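Local coordinates for 2-dehydro-3-deoxy-D-arabinonate dehydratase (PDB 2Q18), which catalyses the dehydration of 2-dehydro-3-deoxy-D-arabinonate to 2,5-dioxopentanoate, using magnesium or calcium, in a pentose oxidation pathway leading to 2-oxoglutarate, at residues L26-P30 / I31-M35; N244-P247 / D248-L252. All blocks are in the same frame, centred on the assembly; numbering follows the deposited sequence.

Interaction 1. Residues L26-P30 / I31-M35; sequences LDEDP and IKALM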
ATOM      1  N   LEU A  26     -20.309   6.384   5.380  1.00 27.82           N
ATOM      2  CA  LEU A  26     -19.903   6.103   4.006  1.00 27.58           C
ATOM      3  C   LEU A  26     -18.924   4.944   3.896  1.00 27.22           C
ATOM      4  O   LEU A  26     -18.013   4.808   4.717  1.00 26.50           O
ATOM      5  CB  LEU A  26     -19.296   7.354   3.359  1.00 27.72           C
ATOM      6  CG  LEU A  26     -20.178   8.603   3.243  1.00 29.80           C
ATOM      7  CD1 LEU A  26     -19.474   9.651   2.398  1.00 30.43           C
ATOM      8  CD2 LEU A  26     -21.535   8.270   2.651  1.00 28.66           C
ATOM      9  N   ASP A  27     -19.129   4.117   2.871  1.00 27.17           N
ATOM     10  CA  ASP A  27     -18.209   3.035   2.523  1.00 27.02           C
ATOM     11  C   ASP A  27     -16.998   3.555   1.755  1.00 27.04           C
ATOM     12  O   ASP A  27     -15.899   3.031   1.906  1.00 26.57           O
ATOM     13  CB  ASP A  27     -18.906   1.996   1.642  1.00 26.65           C
ATOM     14  CG  ASP A  27     -19.975   1.211   2.372  1.00 27.19           C
ATOM     15  OD1 ASP A  27     -20.034   1.249   3.619  1.00 28.61           O
ATOM     16  OD2 ASP A  27     -20.758   0.538   1.678  1.00 29.07           O
ATOM     17  N   GLU A  28     -17.226   4.568   0.919  1.00 27.57           N
ATOM     18  CA  GLU A  28     -16.219   5.090  -0.007  1.00 28.60           C
ATOM     19  C   GLU A  28     -15.524   6.342   0.527  1.00 28.78           C
ATOM     20  O   GLU A  28     -16.066   7.044   1.390  1.00 28.49           O
ATOM     21  CB  GLU A  28     -16.872   5.465  -1.342  1.00 28.52           C
ATOM     22  CG  GLU A  28     -17.631   4.357  -2.047  1.00 30.99           C
ATOM     23  CD  GLU A  28     -17.994   4.731  -3.472  1.00 30.32           C
ATOM     24  OE1 GLU A  28     -18.888   5.583  -3.673  1.00 32.35           O
ATOM     25  OE2 GLU A  28     -17.382   4.164  -4.397  1.00 37.04           O
ATOM     26  N   ASP A  29     -14.331   6.615  -0.014  1.00 28.53           N
ATOM     27  CA  ASP A  29     -13.671   7.924   0.086  1.00 29.40           C
ATOM     28  C   ASP A  29     -14.674   9.011  -0.293  1.00 27.07           C
ATOM     29  O   ASP A  29     -15.417   8.843  -1.260  1.00 26.81           O
ATOM     30  CB  ASP A  29     -12.439   7.962  -0.843  1.00 30.84           C
ATOM     31  CG  ASP A  29     -12.150   9.359  -1.415  1.00 37.90           C
ATOM     32  OD1 ASP A  29     -11.796  10.290  -0.654  1.00 44.97           O
ATOM     33  OD2 ASP A  29     -12.253   9.520  -2.654  1.00 44.65           O
ATOM     34  N   PRO A  30     -14.713  10.118   0.476  1.00 26.15           N
ATOM     35  CA  PRO A  30     -15.742  11.140   0.247  1.00 24.96           C
ATOM     36  C   PRO A  30     -15.728  11.790  -1.140  1.00 24.33           C
ATOM     37  O   PRO A  30     -16.793  12.089  -1.666  1.00 24.73           O
ATOM     38  CB  PRO A  30     -15.482  12.172   1.357  1.00 25.12           C
ATOM     39  CG  PRO A  30     -14.066  11.928   1.793  1.00 23.89           C
ATOM     40  CD  PRO A  30     -13.838  10.463   1.615  1.00 25.01           C
ATOM     41  N   ILE A  31     -14.552  12.002  -1.734  1.00 24.36           N
ATOM     42  CA  ILE A  31     -14.483  12.525  -3.108  1.00 24.57           C
ATOM     43  C   ILE A  31     -15.129  11.535  -4.087  1.00 26.24           C
ATOM     44  O   ILE A  31     -15.943  11.927  -4.926  1.00 24.55           O
ATOM     45  CB  ILE A  31     -13.036  12.885  -3.549  1.00 24.95           C
ATOM     46  CG1 ILE A  31     -12.496  14.050  -2.704  1.00 24.68           C
ATOM     47  CG2 ILE A  31     -13.002  13.270  -5.033  1.00 24.04           C
ATOM     48  CD1 ILE A  31     -10.975  14.186  -2.715  1.00 23.89           C
ATOM     49  N   LYS A  32     -14.783  10.257  -3.946  1.00 27.34           N
ATOM     50  CA  LYS A  32     -15.404   9.186  -4.725  1.00 29.75           C
ATOM     51  C   LYS A  32     -16.920   9.140  -4.501  1.00 29.39           C
ATOM     52  O   LYS A  32     -17.684   8.974  -5.456  1.00 29.99           O
ATOM     53  CB  LYS A  32     -14.751   7.836  -4.395  1.00 31.28           C
ATOM     54  CG  LYS A  32     -15.373   6.620  -5.088  1.00 36.86           C
ATOM     55  CD  LYS A  32     -15.235   6.660  -6.612  1.00 44.20           C
ATOM     56  CE  LYS A  32     -15.851   5.418  -7.257  1.00 44.43           C
ATOM     57  NZ  LYS A  32     -15.812   5.481  -8.749  1.00 49.32           N
ATOM     58  N   ALA A  33     -17.348   9.316  -3.250  1.00 28.32           N
ATOM     59  CA  ALA A  33     -18.773   9.349  -2.916  1.00 27.97           C
ATOM     60  C   ALA A  33     -19.494  10.499  -3.616  1.00 28.12           C
ATOM     61  O   ALA A  33     -20.610  10.324  -4.109  1.00 28.16           O
ATOM     62  CB  ALA A  33     -18.977   9.432  -1.403  1.00 28.00           C
ATOM     63  N   LEU A  34     -18.849  11.667  -3.658  1.00 27.49           N
ATOM     64  CA  LEU A  34     -19.416  12.848  -4.313  1.00 27.48           C
ATOM     65  C   LEU A  34     -19.535  12.658  -5.826  1.00 28.80           C
ATOM     66  O   LEU A  34     -20.521  13.082  -6.436  1.00 28.17           O
ATOM     67  CB  LEU A  34     -18.585  14.098  -4.003  1.00 26.78           C
ATOM     68  CG  LEU A  34     -18.678  14.689  -2.588  1.00 26.25           C
ATOM     69  CD1 LEU A  34     -17.578  15.715  -2.376  1.00 25.38           C
ATOM     70  CD2 LEU A  34     -20.062  15.302  -2.312  1.00 23.94           C
ATOM     71  N   MET A  35     -18.523  12.027  -6.420  1.00 28.86           N
ATOM     72  CA  MET A  35     -18.546  11.690  -7.844  1.00 30.41           C
ATOM     73  C   MET A  35     -19.695  10.726  -8.167  1.00 30.49           C
ATOM     74  O   MET A  35     -20.458  10.966  -9.101  1.00 30.10           O
ATOM     75  CB  MET A  35     -17.198  11.117  -8.285  1.00 29.62           C
ATOM     76  CG  MET A  35     -16.075  12.154  -8.322  1.00 30.73           C
ATOM     77  SD  MET A  35     -14.445  11.421  -8.531  1.00 31.13           S
ATOM     78  CE  MET A  35     -14.557  10.862 -10.234  1.00 35.92           C
TER

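Interaction 2. Residues N244-P247 / D248-L252; sequences NPIP and DGTIL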
ATOM      1  N   ASN A 244      -5.003  23.414 -18.100  1.00 26.91           N
ATOM      2  CA  ASN A 244      -4.611  23.262 -16.704  1.00 27.67           C
ATOM      3  C   ASN A 244      -5.433  22.164 -16.040  1.00 27.87           C
ATOM      4  O   ASN A 244      -6.522  22.421 -15.535  1.00 27.36           O
ATOM      5  CB  ASN A 244      -4.778  24.600 -15.970  1.00 26.16           C
ATOM      6  CG  ASN A 244      -4.245  24.566 -14.546  1.00 27.25           C
ATOM      7  OD1 ASN A 244      -3.247  23.900 -14.253  1.00 24.60           O
ATOM      8  ND2 ASN A 244      -4.905  25.304 -13.653  1.00 22.60           N
ATOM      9  N   PRO A 245      -4.916  20.925 -16.054  1.00 29.67           N
ATOM     10  CA  PRO A 245      -5.665  19.806 -15.491  1.00 29.83           C
ATOM     11  C   PRO A 245      -5.797  19.943 -13.981  1.00 28.69           C
ATOM     12  O   PRO A 245      -4.847  20.337 -13.306  1.00 29.03           O
ATOM     13  CB  PRO A 245      -4.803  18.585 -15.845  1.00 30.64           C
ATOM     14  CG  PRO A 245      -3.423  19.126 -16.019  1.00 33.04           C
ATOM     15  CD  PRO A 245      -3.606  20.506 -16.586  1.00 30.62           C
ATOM     16  N   ILE A 246      -6.982  19.639 -13.466  1.00 27.93           N
ATOM     17  CA  ILE A 246      -7.216  19.636 -12.026  1.00 26.86           C
ATOM     18  C   ILE A 246      -7.680  18.247 -11.588  1.00 26.66           C
ATOM     19  O   ILE A 246      -8.401  17.578 -12.323  1.00 27.72           O
ATOM     20  CB  ILE A 246      -8.232  20.734 -11.595  1.00 26.37           C
ATOM     21  CG1 ILE A 246      -9.551  20.597 -12.367  1.00 25.67           C
ATOM     22  CG2 ILE A 246      -7.617  22.132 -11.778  1.00 24.79           C
ATOM     23  CD1 ILE A 246     -10.752  21.236 -11.686  1.00 24.42           C
ATOM     24  N   PRO A 247      -7.235  17.792 -10.405  1.00 26.49           N
ATOM     25  CA  PRO A 247      -7.689  16.495  -9.899  1.00 25.29           C
ATOM     26  C   PRO A 247      -9.117  16.519  -9.362  1.00 25.15           C
ATOM     27  O   PRO A 247      -9.644  17.591  -9.047  1.00 24.13           O
ATOM     28  CB  PRO A 247      -6.695  16.190  -8.773  1.00 25.55           C
ATOM     29  CG  PRO A 247      -6.179  17.516  -8.347  1.00 26.69           C
ATOM     30  CD  PRO A 247      -6.246  18.434  -9.514  1.00 25.32           C
ATOM     31  N   ASP A 248      -9.735  15.340  -9.269  1.00 23.95           N
ATOM     32  CA  ASP A 248     -11.050  15.202  -8.645  1.00 24.62           C
ATOM     33  C   ASP A 248     -10.979  15.683  -7.193  1.00 23.70           C
ATOM     34  O   ASP A 248     -10.029  15.363  -6.479  1.00 22.52           O
ATOM     35  CB  ASP A 248     -11.521  13.748  -8.675  1.00 24.43           C
ATOM     36  CG  ASP A 248     -11.708  13.215 -10.088  1.00 26.98           C
ATOM     37  OD1 ASP A 248     -12.158  13.973 -10.980  1.00 28.39           O
ATOM     38  OD2 ASP A 248     -11.408  12.023 -10.294  1.00 27.67           O
ATOM     39  N   GLY A 249     -11.976  16.458  -6.774  1.00 24.19           N
ATOM     40  CA  GLY A 249     -12.016  16.991  -5.405  1.00 23.58           C
ATOM     41  C   GLY A 249     -11.356  18.350  -5.255  1.00 24.43           C
ATOM     42  O   GLY A 249     -11.274  18.888  -4.142  1.00 23.49           O
ATOM     43  N   THR A 250     -10.876  18.904  -6.369  1.00 23.04           N
ATOM     44  CA  THR A 250     -10.352  20.269  -6.392  1.00 23.30           C
ATOM     45  C   THR A 250     -11.429  21.232  -5.897  1.00 23.06           C
ATOM     46  O   THR A 250     -12.608  21.092  -6.247  1.00 23.20           O
ATOM     47  CB  THR A 250      -9.909  20.690  -7.813  1.00 23.54           C
ATOM     48  OG1 THR A 250      -8.780  19.908  -8.210  1.00 24.16           O
ATOM     49  CG2 THR A 250      -9.517  22.169  -7.871  1.00 23.26           C
ATOM     50  N   ILE A 251     -11.023  22.200  -5.082  1.00 23.09           N
ATOM     51  CA  ILE A 251     -11.945  23.241  -4.644  1.00 23.47           C
ATOM     52  C   ILE A 251     -11.616  24.572  -5.303  1.00 23.04           C
ATOM     53  O   ILE A 251     -10.461  25.001  -5.329  1.00 23.11           O
ATOM     54  CB  ILE A 251     -11.991  23.379  -3.096  1.00 23.61           C
ATOM     55  CG1 ILE A 251     -12.586  22.112  -2.473  1.00 22.48           C
ATOM     56  CG2 ILE A 251     -12.817  24.607  -2.687  1.00 21.88           C
ATOM     57  CD1 ILE A 251     -12.538  22.079  -0.943  1.00 23.89           C
ATOM     58  N   LEU A 252     -12.646  25.207  -5.855  1.00 23.38           N
ATOM     59  CA  LEU A 252     -12.537  26.569  -6.355  1.00 24.53           C
ATOM     60  C   LEU A 252     -13.410  27.484  -5.510  1.00 24.70           C
ATOM     61  O   LEU A 252     -14.622  27.284  -5.410  1.00 24.08           O
ATOM     62  CB  LEU A 252     -12.954  26.655  -7.831  1.00 24.52           C
ATOM     63  CG  LEU A 252     -13.103  28.057  -8.439  1.00 24.28           C
ATOM     64  CD1 LEU A 252     -11.764  28.792  -8.546  1.00 21.88           C
ATOM     65  CD2 LEU A 252     -13.777  27.977  -9.799  1.00 25.17           C
TER

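Interaction 1. Residues L26-P30 / I31-M35
The carboxylate of Asp29 presents one face to the backbone amides of Ile31 and Lys32. Lys32 N donates to Asp29 OD2 at 2.9 Å, from 57° out of the carboxylate plane; on the same face Ile31 N makes a weak bond of 3.4 Å to Asp29 OD1. A second flat group, the carboxylate of Glu28, is covered on one face by the aliphatic part of Lys32, whose CG lies 3.2 Å from Glu28 OE2. A bend at chi2 of Lys32 (64°) brings its CE back beside the same oxygen, yet NZ remains 4.8 Å from Glu28 OE2, and Arg36 is the salt-bridge partner of that oxygen instead. The two amide bonds to the Asp29 carboxylate make this residue the N-cap of helix 30-40, with Pro30 as the first helical residue. Carbonyl bonds take over directly: Ala33 N reaches Asp29 O at 2.8 Å, and Leu34 N reaches Pro30 O at 2.9 Å. On the buried side, CD1 of Leu26, at the end of strand 23-26, touches Ala33 CB at 3.8 Å, while Leu26, Pro30 and Leu34 all rest on Leu3 of strand 2-8.

Interaction 2. Residues N244-P247 / D248-L252
Pro247 O is gripped twice by Thr250, once through the side chain and once through the main chain. Thr250 OG1 donates to Pro247 O at 2.6 Å, only 19° off the carbonyl plane; Thr250 N reaches the same Pro247 O at 3.2 Å from well above that plane, 37° out. The hydroxyl owes its place to chi1 of -67°, which sets OG1 beside the backbone N of Thr250 and opposite its carbonyl carbon, on the side where Pro247 O lies. OG1 also sits against the proline ring, 3.2 Å from Pro247 CD, and against Ile246, 3.5 Å from its CB. Ile246 CD1 lies against the carbon side of the threonine, 4.0 Å from Thr250 CB and hardly farther from CG2, the two side chains crossing at about a right angle.

The amide bond closes a type II beta turn from Pro247 to Thr250, with Asp248 and Gly249 at its corners. Gly249 has a positive phi, at which a side chain would collide with the carbonyl oxygen of Asp248. Gly249 and Thr250 are both backbone-bonded to the single residue Leu150 of strand 140-150, which is a G1 beta bulge, and through it the turn leads into strand 250-253. Asp248 OD1 accepts from Ser152 N.

A valine in place of Thr250 would probably leave Pro247 O with just the longer amide bond and put a methyl group against the carbonyl or the proline ring. Thr250 is buried, and its hydroxyl probably finds its partner in Pro247 O; that bond would hold chi1 where the amide closes the turn.

Interactions 1 and 2 are far apart in sequence but meet in the fold, with centres about 16 Å apart. One side of helix 30-40 supplies the junction: Met35 CE lies 3.4 Å from Asp248 OD2, and Ile31 CG2 packs 3.8 Å from Gly249 N. The first two turns of the helix, through Ile31 and Met35, thus pack against Asp248 and Gly249, and these junction contacts are all packing. Neither interaction includes a metal- or substrate-binding residue. Interaction 2 is linked to such residues through the sheet: strand 250-253 runs beside strand 140-150, which carries the magnesium ligands Glu143 and Glu145, and beside strand 76-80, just before substrate-binding Ile81.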